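Local coordinates for malonyl CoA-acyl carrier protein transacylase (Staphylococcus aureus, PDB 3IM9) that transfers the malonyl group from malonyl-CoA to holo-acyl carrier protein, supplying malonyl-ACP for fatty acid biosynthesis, at residues A[39-44]-A[78-83]; A[128-133]-A[211-216]; A[90-95]-A[268-273]; A[236-241]-A[250-255]. All blocks are in the same frame, centred on the assembly; numbering follows the deposited sequence.

In the fold
The four contacts form a chain of neighbours with interaction 1 set apart. Interaction 4 is the hub: its V254 CG1 lies 3.6 Å from E215 CG of interaction 2, and its A240 O lies 3.5 Å from W269 CB of interaction 3, inside whose sequence loop it is nested. Interactions 2 and 3 sit on opposite sides of the chain's centre, with centres 31 Å apart. The probable catalytic residues S97 and H207 lie near this group: the side chain of M211 comes within about 6 Å of that of H207, and M253, whose carbonyl binds calcium, within about 8 Å of that of S97. Interaction 1 touches none of the others; its nearest atoms are about 7 Å from interaction 3.

Interaction 1 of 4, residues A[39-44]-A[78-83]; sequences EILTSA and SSALLA
I40 lays its branched side chain over one turn of helix 67-84, overlapping S79, A80 and A83. This is antiparallel helix-helix packing within the acyltransferase fold: the axes of the short segments approach to 8.8 Å, and their directions differ by 149°. A80 marks the close point, with I40 CA only 5.2 Å from A80 CA, an approach that a methyl side chain permits. The two branches of I40 do different work. CG2, anti to the backbone N (chi1 of the residue, measured to CG1, is -65°), faces the backbone of the partner helix and meets A80 N at 3.7 Å, with the CB of S79 next to it. CG1 reaches along the other helix instead, and meets A83 CB at 3.8 Å; the carbonyl oxygen of S79 lies equally near it. The side-chain atoms that meet are all carbons, although I40 also lies on backbone N and O atoms, and no hydrogen bond crosses. S79 OG is hydrogen-bonded to L75 O in its own helix, and what S79 offers I40 is its CB. F112, from helix 112-128, touches both I40 and S79, so a third helix packs against this side of the pair. On another side F31 packs on L41, which also touches T76 of helix 67-84. The buried L41 supplements the central contact at A80: its CB bond does not aim at the partner, but the end of the side chain swings nearer and brings CG to 4.0 Å from A80 CB.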
# COMPACT_ATOMS: atom_id res chain seq x y z
N GLU A 39 17.56 9.57 -11.24
CA GLU A 39 17.97 8.22 -11.64
C GLU A 39 16.81 7.18 -11.55
O GLU A 39 16.63 6.37 -12.47
CB GLU A 39 19.10 7.80 -10.75
CG GLU A 39 19.61 6.41 -11.09
CD GLU A 39 20.90 6.05 -10.32
OE1 GLU A 39 21.30 6.74 -9.29
OE2 GLU A 39 21.50 5.03 -10.79
N ILE A 40 16.03 7.29 -10.47
CA ILE A 40 14.89 6.41 -10.30
C ILE A 40 13.84 6.72 -11.34
O ILE A 40 13.30 5.84 -12.03
CB ILE A 40 14.31 6.50 -8.89
CG1 ILE A 40 15.28 6.01 -7.79
CG2 ILE A 40 12.98 5.72 -8.78
CD1 ILE A 40 15.71 4.54 -7.96
N LEU A 41 13.51 8.02 -11.49
CA LEU A 41 12.44 8.37 -12.46
C LEU A 41 12.81 7.96 -13.87
O LEU A 41 11.98 7.48 -14.61
CB LEU A 41 12.21 9.92 -12.32
CG LEU A 41 11.55 10.24 -11.01
CD1 LEU A 41 11.78 11.72 -10.67
CD2 LEU A 41 9.98 10.08 -11.08
N THR A 42 14.07 8.17 -14.27
CA THR A 42 14.52 7.79 -15.61
C THR A 42 14.62 6.28 -15.72
O THR A 42 14.28 5.76 -16.80
CB THR A 42 15.93 8.37 -15.86
OG1 THR A 42 15.84 9.80 -15.92
CG2 THR A 42 16.50 7.88 -17.15
N SER A 43 14.90 5.59 -14.62
CA SER A 43 14.88 4.10 -14.71
C SER A 43 13.51 3.60 -15.05
O SER A 43 13.33 2.75 -15.89
CB SER A 43 15.37 3.48 -13.42
OG SER A 43 15.36 2.05 -13.46
N ALA A 44 12.51 4.16 -14.37
CA ALA A 44 11.11 3.76 -14.61
C ALA A 44 10.74 4.09 -16.06
O ALA A 44 10.11 3.30 -16.78
CB ALA A 44 10.19 4.53 -13.64
N SER A 78 7.70 7.03 -4.55
CA SER A 78 8.23 6.73 -3.24
C SER A 78 9.71 6.35 -3.32
O SER A 78 10.50 6.76 -2.46
CB SER A 78 7.45 5.58 -2.58
OG SER A 78 6.16 6.05 -2.14
N SER A 79 10.08 5.58 -4.36
CA SER A 79 11.50 5.14 -4.45
C SER A 79 12.37 6.34 -4.82
O SER A 79 13.57 6.36 -4.45
CB SER A 79 11.61 4.06 -5.52
OG SER A 79 10.93 2.85 -5.06
N ALA A 80 11.86 7.27 -5.61
CA ALA A 80 12.67 8.44 -6.03
C ALA A 80 12.93 9.30 -4.82
O ALA A 80 14.05 9.78 -4.60
CB ALA A 80 11.91 9.24 -7.13
N LEU A 81 11.90 9.51 -4.00
CA LEU A 81 12.08 10.23 -2.73
C LEU A 81 13.06 9.52 -1.86
O LEU A 81 13.94 10.16 -1.22
CB LEU A 81 10.77 10.47 -1.97
CG LEU A 81 9.76 11.37 -2.62
CD1 LEU A 81 8.40 11.25 -1.95
CD2 LEU A 81 10.18 12.84 -2.51
N LEU A 82 12.89 8.22 -1.70
CA LEU A 82 13.77 7.43 -0.85
C LEU A 82 15.23 7.58 -1.29
O LEU A 82 16.08 7.75 -0.43
CB LEU A 82 13.23 5.95 -0.86
CG LEU A 82 14.01 5.03 0.08
CD1 LEU A 82 13.62 5.36 1.47
CD2 LEU A 82 13.52 3.69 -0.28
N ALA A 83 15.50 7.57 -2.61
CA ALA A 83 16.90 7.57 -3.15
C ALA A 83 17.49 8.97 -2.78
O ALA A 83 18.70 9.05 -2.61
CB ALA A 83 16.85 7.34 -4.61

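Interaction 2 of 4, residues A[128-133]-A[211-216]; sequences QAFPTG and MKVIEE
The backbones of A129 and I214 pass with their CA atoms 6.6 Å apart and no hydrogen bond between the segments, while residues 211-215 make two overlapping turns, closed by bonds from I214 N to M211 O and from E215 N to K212 O, that run into helix 215-222. Everything that crosses is therefore side-chain packing. The methyl of A129 sits among three partners: I214 CG2 lies 3.7 Å from A129 CB, M211 CE lies 3.8 Å from it, and V213 CG2 is slightly more distant. M211 reaches this place by folding back. Its CB bond leaves away from the partner, but bends at chi2 (-53°) and chi3 (-65°) curl the chain round and return the sulfur and terminal methyl to the contact. SD then stands at the rim of the F130 ring, 4.1 Å from F130 CE1. The distance from SD to the ring centroid is 5.4 Å, and the direction lies 86° from the ring normal, which places the sulfur near the ring plane instead of over a face. V213 meets a neighbouring part of the ring: its CG2 lies 3.7 Å from F130 CZ, and equally close to CE1, approaching obliquely. P205 and L210 also touch F130, and M126 of helix 112-128 packs on both M211 and I214. The loop between helix 112-128 and strand 135-141 is thus joined to the turns leading into helix 215-222 by apolar packing round A129 and F130 that includes an edge-on Met-aromatic contact, beside the probable active-site residue H207, whose side chain lies about 6 Å from that of M211.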
# COMPACT_ATOMS: atom_id res chain seq x y z
N GLN A 128 -7.29 -6.80 -14.93
CA GLN A 128 -7.91 -7.76 -15.86
C GLN A 128 -8.53 -8.94 -15.21
O GLN A 128 -9.07 -9.81 -15.92
CB GLN A 128 -6.84 -8.25 -16.86
CG GLN A 128 -6.21 -7.05 -17.70
CD GLN A 128 -4.96 -7.47 -18.49
OE1 GLN A 128 -4.81 -8.63 -18.88
NE2 GLN A 128 -4.05 -6.53 -18.73
N ALA A 129 -8.55 -9.01 -13.88
CA ALA A 129 -8.94 -10.25 -13.21
C ALA A 129 -10.42 -10.56 -13.51
O ALA A 129 -10.79 -11.76 -13.76
CB ALA A 129 -8.65 -10.19 -11.73
N PHE A 130 -11.28 -9.56 -13.46
CA PHE A 130 -12.74 -9.77 -13.66
C PHE A 130 -13.26 -8.71 -14.61
O PHE A 130 -12.80 -7.59 -14.61
CB PHE A 130 -13.50 -9.68 -12.33
CG PHE A 130 -13.17 -10.78 -11.39
CD1 PHE A 130 -12.11 -10.63 -10.47
CD2 PHE A 130 -13.83 -12.00 -11.45
CE1 PHE A 130 -11.77 -11.65 -9.61
CE2 PHE A 130 -13.48 -13.06 -10.60
CZ PHE A 130 -12.44 -12.87 -9.64
N PRO A 131 -14.26 -9.08 -15.44
CA PRO A 131 -14.89 -8.09 -16.26
C PRO A 131 -15.55 -6.98 -15.46
O PRO A 131 -15.92 -7.20 -14.27
CB PRO A 131 -15.96 -8.92 -17.00
CG PRO A 131 -15.67 -10.40 -16.71
CD PRO A 131 -14.88 -10.41 -15.43
N THR A 132 -15.73 -5.82 -16.08
CA THR A 132 -16.36 -4.65 -15.45
C THR A 132 -17.71 -5.08 -14.86
O THR A 132 -18.53 -5.80 -15.51
CB THR A 132 -16.66 -3.50 -16.47
OG1 THR A 132 -15.43 -3.12 -17.07
CG2 THR A 132 -17.15 -2.27 -15.74
N GLY A 133 -17.94 -4.69 -13.59
CA GLY A 133 -19.21 -4.91 -13.06
C GLY A 133 -19.32 -6.14 -12.15
O GLY A 133 -20.35 -6.32 -11.48
N MET A 211 -9.57 -12.88 -5.56
CA MET A 211 -8.35 -12.59 -6.31
C MET A 211 -7.43 -13.82 -6.43
O MET A 211 -6.38 -13.74 -7.06
CB MET A 211 -7.61 -11.43 -5.66
CG MET A 211 -8.46 -10.08 -5.68
SD MET A 211 -9.04 -9.65 -7.34
CE MET A 211 -7.42 -9.33 -8.22
N LYS A 212 -7.85 -14.96 -5.84
CA LYS A 212 -7.06 -16.19 -6.12
C LYS A 212 -6.95 -16.48 -7.59
O LYS A 212 -6.00 -17.17 -8.03
CB LYS A 212 -7.69 -17.35 -5.37
CG LYS A 212 -7.35 -17.24 -3.93
CD LYS A 212 -8.17 -18.29 -3.12
CE LYS A 212 -8.01 -18.13 -1.56
NZ LYS A 212 -8.82 -19.14 -0.74
N VAL A 213 -7.84 -15.93 -8.43
CA VAL A 213 -7.81 -16.17 -9.89
C VAL A 213 -6.50 -15.71 -10.53
O VAL A 213 -6.20 -16.20 -11.65
CB VAL A 213 -9.02 -15.56 -10.67
CG1 VAL A 213 -10.30 -16.25 -10.23
CG2 VAL A 213 -9.05 -14.04 -10.56
N ILE A 214 -5.76 -14.79 -9.89
CA ILE A 214 -4.51 -14.30 -10.51
C ILE A 214 -3.26 -14.81 -9.80
O ILE A 214 -2.15 -14.44 -10.19
CB ILE A 214 -4.45 -12.74 -10.58
CG1 ILE A 214 -4.46 -12.10 -9.19
CG2 ILE A 214 -5.57 -12.22 -11.55
CD1 ILE A 214 -4.00 -10.57 -9.23
N GLU A 215 -3.44 -15.65 -8.80
CA GLU A 215 -2.30 -16.20 -8.01
C GLU A 215 -1.29 -16.88 -8.92
O GLU A 215 -0.07 -16.62 -8.83
CB GLU A 215 -2.83 -17.22 -6.94
CG GLU A 215 -1.73 -17.98 -6.27
CD GLU A 215 -2.26 -18.83 -5.11
OE1 GLU A 215 -1.44 -19.20 -4.26
OE2 GLU A 215 -3.49 -19.12 -5.08
N GLU A 216 -1.76 -17.77 -9.79
CA GLU A 216 -0.76 -18.52 -10.57
C GLU A 216 0.02 -17.64 -11.53
O GLU A 216 1.26 -17.83 -11.62
CB GLU A 216 -1.42 -19.66 -11.39
CG GLU A 216 -1.89 -20.85 -10.61
CD GLU A 216 -2.96 -21.58 -11.44
OE1 GLU A 216 -2.62 -22.13 -12.54
OE2 GLU A 216 -4.15 -21.52 -11.01

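Interaction 3 of 4, residues A[90-95]-A[268-273]; sequences PDFTMG and EWLIDQ
T93 OG1 is gripped by two groups, I14 O and S103 OG, on the side of strand 92-95 turned from helix 263-272, while the flanking F92 and M94 point at the helix, F92 meeting L270 and W269, and M94 meeting L270. The short strand and helix segments run almost antiparallel, with 169° between their directions and a closest axis approach of 10.4 Å. L270 spans both strand residues with its two methyls. CD2 presses on the root of F92, 3.4 Å from F92 CB, a close carbon-carbon approach that continues onto the start of the ring. CD1 takes the other residue and lies 3.8 Å from M94 SD, near the end of an extended methionine chain. W269, with CG anti to its backbone N (chi1 -175°), swings its indole toward F92, although its CB bond does not aim at the strand. The two aromatics form an offset edge-to-face pair, the indole edge directed at the phenyl face: the centroid of the F92 ring is 5.8 Å from that of the six-membered ring of W269, with planes at 88°. Q273 adds its CB, 4.0 Å from F92 CZ. V235 touches M94, W269 and L270, and F278 packs on M94 and L270. Helix 263-272 thereby covers an outermost strand of the four-stranded parallel sheet, the strand that runs through G95 into what is probably the nucleophile elbow bearing S97.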
# COMPACT_ATOMS: atom_id res chain seq x y z
N PRO A 90 16.06 3.47 8.96
CA PRO A 90 14.92 2.79 9.54
C PRO A 90 15.27 1.54 10.31
O PRO A 90 16.19 0.83 9.92
CB PRO A 90 14.08 2.43 8.27
CG PRO A 90 15.08 2.26 7.16
CD PRO A 90 16.10 3.35 7.49
N ASP A 91 14.49 1.29 11.34
CA ASP A 91 14.52 0.02 12.05
C ASP A 91 13.56 -1.03 11.43
O ASP A 91 13.84 -2.24 11.44
CB ASP A 91 14.17 0.29 13.48
CG ASP A 91 15.15 1.28 14.12
OD1 ASP A 91 16.36 0.85 14.20
OD2 ASP A 91 14.72 2.34 14.59
N PHE A 92 12.49 -0.52 10.75
CA PHE A 92 11.49 -1.42 10.15
C PHE A 92 10.83 -0.61 9.03
O PHE A 92 10.99 0.61 8.87
CB PHE A 92 10.33 -1.69 11.14
CG PHE A 92 10.76 -2.39 12.46
CD1 PHE A 92 11.02 -1.58 13.55
CD2 PHE A 92 10.91 -3.77 12.51
CE1 PHE A 92 11.46 -2.15 14.78
CE2 PHE A 92 11.32 -4.36 13.74
CZ PHE A 92 11.58 -3.51 14.84
N THR A 93 10.01 -1.35 8.26
CA THR A 93 9.22 -0.67 7.21
C THR A 93 7.94 -1.46 7.02
O THR A 93 7.83 -2.66 7.34
CB THR A 93 10.04 -0.62 5.90
OG1 THR A 93 9.29 0.10 4.91
CG2 THR A 93 10.38 -1.96 5.35
N MET A 94 6.95 -0.75 6.45
CA MET A 94 5.70 -1.39 5.96
C MET A 94 5.09 -0.48 4.94
O MET A 94 5.45 0.68 4.83
CB MET A 94 4.66 -1.65 7.10
CG MET A 94 4.13 -0.40 7.74
SD MET A 94 2.74 -0.67 8.81
CE MET A 94 2.70 0.95 9.53
N GLY A 95 4.23 -1.05 4.11
CA GLY A 95 3.53 -0.18 3.09
C GLY A 95 2.17 -0.78 2.81
O GLY A 95 1.95 -2.00 2.97
N GLU A 268 0.20 -1.62 15.08
CA GLU A 268 0.26 -1.98 16.53
C GLU A 268 1.50 -2.82 16.80
O GLU A 268 2.20 -2.60 17.84
CB GLU A 268 -1.01 -2.68 16.93
CG GLU A 268 -2.15 -1.63 16.94
CD GLU A 268 -3.48 -2.18 17.40
OE1 GLU A 268 -3.67 -3.40 17.24
OE2 GLU A 268 -4.31 -1.30 17.81
N TRP A 269 1.88 -3.71 15.90
CA TRP A 269 3.03 -4.59 16.11
C TRP A 269 4.26 -3.73 16.14
O TRP A 269 5.16 -3.93 16.97
CB TRP A 269 3.10 -5.61 15.00
CG TRP A 269 4.19 -6.63 15.22
CD1 TRP A 269 4.05 -7.88 15.84
CD2 TRP A 269 5.55 -6.58 14.75
NE1 TRP A 269 5.24 -8.58 15.78
CE2 TRP A 269 6.18 -7.81 15.14
CE3 TRP A 269 6.32 -5.57 14.08
CZ2 TRP A 269 7.54 -8.07 14.83
CZ3 TRP A 269 7.65 -5.84 13.76
CH2 TRP A 269 8.24 -7.08 14.15
N LEU A 270 4.31 -2.69 15.30
CA LEU A 270 5.48 -1.90 15.24
C LEU A 270 5.59 -1.07 16.46
O LEU A 270 6.71 -0.97 17.04
CB LEU A 270 5.38 -0.94 13.99
CG LEU A 270 5.83 -1.72 12.77
CD1 LEU A 270 5.48 -0.88 11.48
CD2 LEU A 270 7.31 -2.03 12.75
N ILE A 271 4.48 -0.54 16.94
CA ILE A 271 4.51 0.28 18.19
C ILE A 271 4.91 -0.64 19.39
O ILE A 271 5.74 -0.21 20.24
CB ILE A 271 3.16 0.91 18.40
CG1 ILE A 271 2.91 1.94 17.25
CG2 ILE A 271 3.12 1.63 19.79
CD1 ILE A 271 1.52 2.55 17.28
N ASP A 272 4.46 -1.87 19.39
CA ASP A 272 4.86 -2.80 20.44
C ASP A 272 6.35 -3.20 20.37
O ASP A 272 6.86 -3.72 21.33
CB ASP A 272 3.99 -4.02 20.34
CG ASP A 272 2.56 -3.79 20.77
OD1 ASP A 272 2.21 -2.75 21.29
OD2 ASP A 272 1.80 -4.71 20.54
N GLN A 273 7.03 -2.93 19.28
CA GLN A 273 8.47 -3.14 19.26
C GLN A 273 9.25 -1.90 19.61
O GLN A 273 10.55 -1.89 19.53
CB GLN A 273 8.97 -3.55 17.90
CG GLN A 273 8.27 -4.75 17.27
CD GLN A 273 7.82 -5.85 18.24
OE1 GLN A 273 6.62 -6.26 18.28
NE2 GLN A 273 8.76 -6.37 18.98

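Interaction 4 of 4, residues A[236-241]-A[250-255]; sequences QNVNAQ and KSNMVK. With CA (calcium ion), chain B.
N252 ND2 donates to Q236 OE1 over 2.9 Å with an N-H...O angle of 163°. The oxygen lies in the amide plane of N252, yet the nitrogen stands above the carbonyl plane of Q236, and the two amide planes are 58° apart. V238 packs against the same asparagine, its CG2 3.4 Å from N252 CG, and with CG1 it reaches N252 O and K255. A water links the backbones, accepting from V238 N and donating to N252 O at 3.2 Å each. M253 bends its chain back so that SD comes 3.3 Å from Q236 NE2.

Further out, E100 OE2 takes a hydrogen bond from Q236 NE2 and helps to hold that amide's rotation, while E243 OE2 holds the amide nitrogen of N239. The loop's own bond from A240 N to Q236 O closes the turn. On an adjoining side of helix 246-256, M253 O binds calcium at 2.7 Å, with Y101 OH and Q256 OE1 as further ligands. The contact joins the loop between strands 234-235 and 242-243 to a helix that supplies two ligands of a calcium site, with the M253 side chain about 8 Å from that of the probable catalytic S97.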
# COMPACT_ATOMS: atom_id res chain seq x y z
N GLN A 236 4.61 -7.33 7.07
CA GLN A 236 3.82 -7.68 5.89
C GLN A 236 2.33 -7.54 6.13
O GLN A 236 1.80 -7.77 7.25
CB GLN A 236 4.16 -9.07 5.35
CG GLN A 236 5.62 -9.05 4.92
CD GLN A 236 5.92 -10.21 3.94
OE1 GLN A 236 6.29 -11.34 4.36
NE2 GLN A 236 5.78 -9.96 2.65
N ASN A 237 1.61 -7.12 5.06
CA ASN A 237 0.19 -6.90 5.17
C ASN A 237 -0.61 -8.16 5.53
O ASN A 237 -1.67 -8.03 6.13
CB ASN A 237 -0.34 -6.39 3.79
CG ASN A 237 -0.00 -4.96 3.47
OD1 ASN A 237 0.50 -4.15 4.30
ND2 ASN A 237 -0.26 -4.65 2.23
N VAL A 238 -0.14 -9.33 5.07
CA VAL A 238 -0.95 -10.60 5.21
C VAL A 238 -1.01 -10.96 6.69
O VAL A 238 -2.05 -11.38 7.17
CB VAL A 238 -0.37 -11.76 4.37
CG1 VAL A 238 -0.50 -11.51 2.97
CG2 VAL A 238 1.07 -12.03 4.58
N ASN A 239 0.12 -10.80 7.42
CA ASN A 239 0.21 -11.37 8.81
C ASN A 239 0.59 -10.40 9.87
O ASN A 239 0.59 -10.75 11.06
CB ASN A 239 1.23 -12.59 8.79
CG ASN A 239 2.69 -12.14 8.50
OD1 ASN A 239 2.94 -10.99 8.12
ND2 ASN A 239 3.70 -13.05 8.75
N ALA A 240 0.86 -9.14 9.48
CA ALA A 240 1.13 -8.06 10.46
C ALA A 240 2.31 -8.39 11.34
O ALA A 240 2.26 -8.00 12.53
CB ALA A 240 -0.14 -7.69 11.30
N GLN A 241 3.33 -9.01 10.80
CA GLN A 241 4.55 -9.21 11.62
C GLN A 241 5.77 -8.94 10.76
O GLN A 241 5.70 -9.08 9.51
CB GLN A 241 4.61 -10.65 12.18
CG GLN A 241 3.46 -11.02 13.09
CD GLN A 241 3.56 -12.50 13.52
OE1 GLN A 241 2.82 -12.95 14.40
NE2 GLN A 241 4.43 -13.24 12.89
N LYS A 250 8.42 -13.48 -0.23
CA LYS A 250 7.91 -13.71 -1.58
C LYS A 250 6.56 -14.46 -1.51
O LYS A 250 5.56 -14.10 -2.18
CB LYS A 250 8.96 -14.48 -2.41
CG LYS A 250 8.51 -14.82 -3.86
CD LYS A 250 9.68 -15.57 -4.64
CE LYS A 250 9.20 -16.03 -6.04
NZ LYS A 250 10.12 -17.05 -6.65
N SER A 251 6.48 -15.49 -0.68
CA SER A 251 5.24 -16.25 -0.58
C SER A 251 4.11 -15.35 -0.05
O SER A 251 2.96 -15.39 -0.52
CB SER A 251 5.45 -17.36 0.49
OG SER A 251 4.24 -18.04 0.66
N ASN A 252 4.46 -14.46 0.86
CA ASN A 252 3.46 -13.52 1.43
C ASN A 252 3.06 -12.43 0.43
O ASN A 252 1.96 -11.88 0.62
CB ASN A 252 4.04 -12.91 2.70
CG ASN A 252 3.89 -13.87 3.88
OD1 ASN A 252 3.07 -14.80 3.84
ND2 ASN A 252 4.62 -13.62 4.92
N MET A 253 3.87 -12.18 -0.59
CA MET A 253 3.39 -11.25 -1.59
C MET A 253 2.35 -11.89 -2.47
O MET A 253 1.46 -11.13 -3.02
CB MET A 253 4.58 -10.81 -2.52
CG MET A 253 5.70 -9.97 -1.71
SD MET A 253 5.14 -8.91 -0.40
CE MET A 253 4.12 -7.65 -1.33
N VAL A 254 2.46 -13.21 -2.74
CA VAL A 254 1.40 -13.82 -3.48
C VAL A 254 0.10 -13.88 -2.59
O VAL A 254 -1.02 -13.51 -3.07
CB VAL A 254 1.80 -15.28 -3.91
CG1 VAL A 254 0.66 -15.84 -4.73
CG2 VAL A 254 3.07 -15.16 -4.75
N LYS A 255 0.25 -14.25 -1.32
CA LYS A 255 -0.96 -14.32 -0.41
C LYS A 255 -1.60 -12.95 -0.24
O LYS A 255 -2.80 -12.85 -0.09
CB LYS A 255 -0.59 -14.83 0.97
CG LYS A 255 -0.04 -16.24 0.88
CD LYS A 255 0.27 -16.76 2.29
CE LYS A 255 0.70 -18.27 2.13
NZ LYS A 255 1.03 -18.88 3.48
CA CA B . 1.18 -8.64 -3.90
O HOH W 1 1.95 -9.38 2.67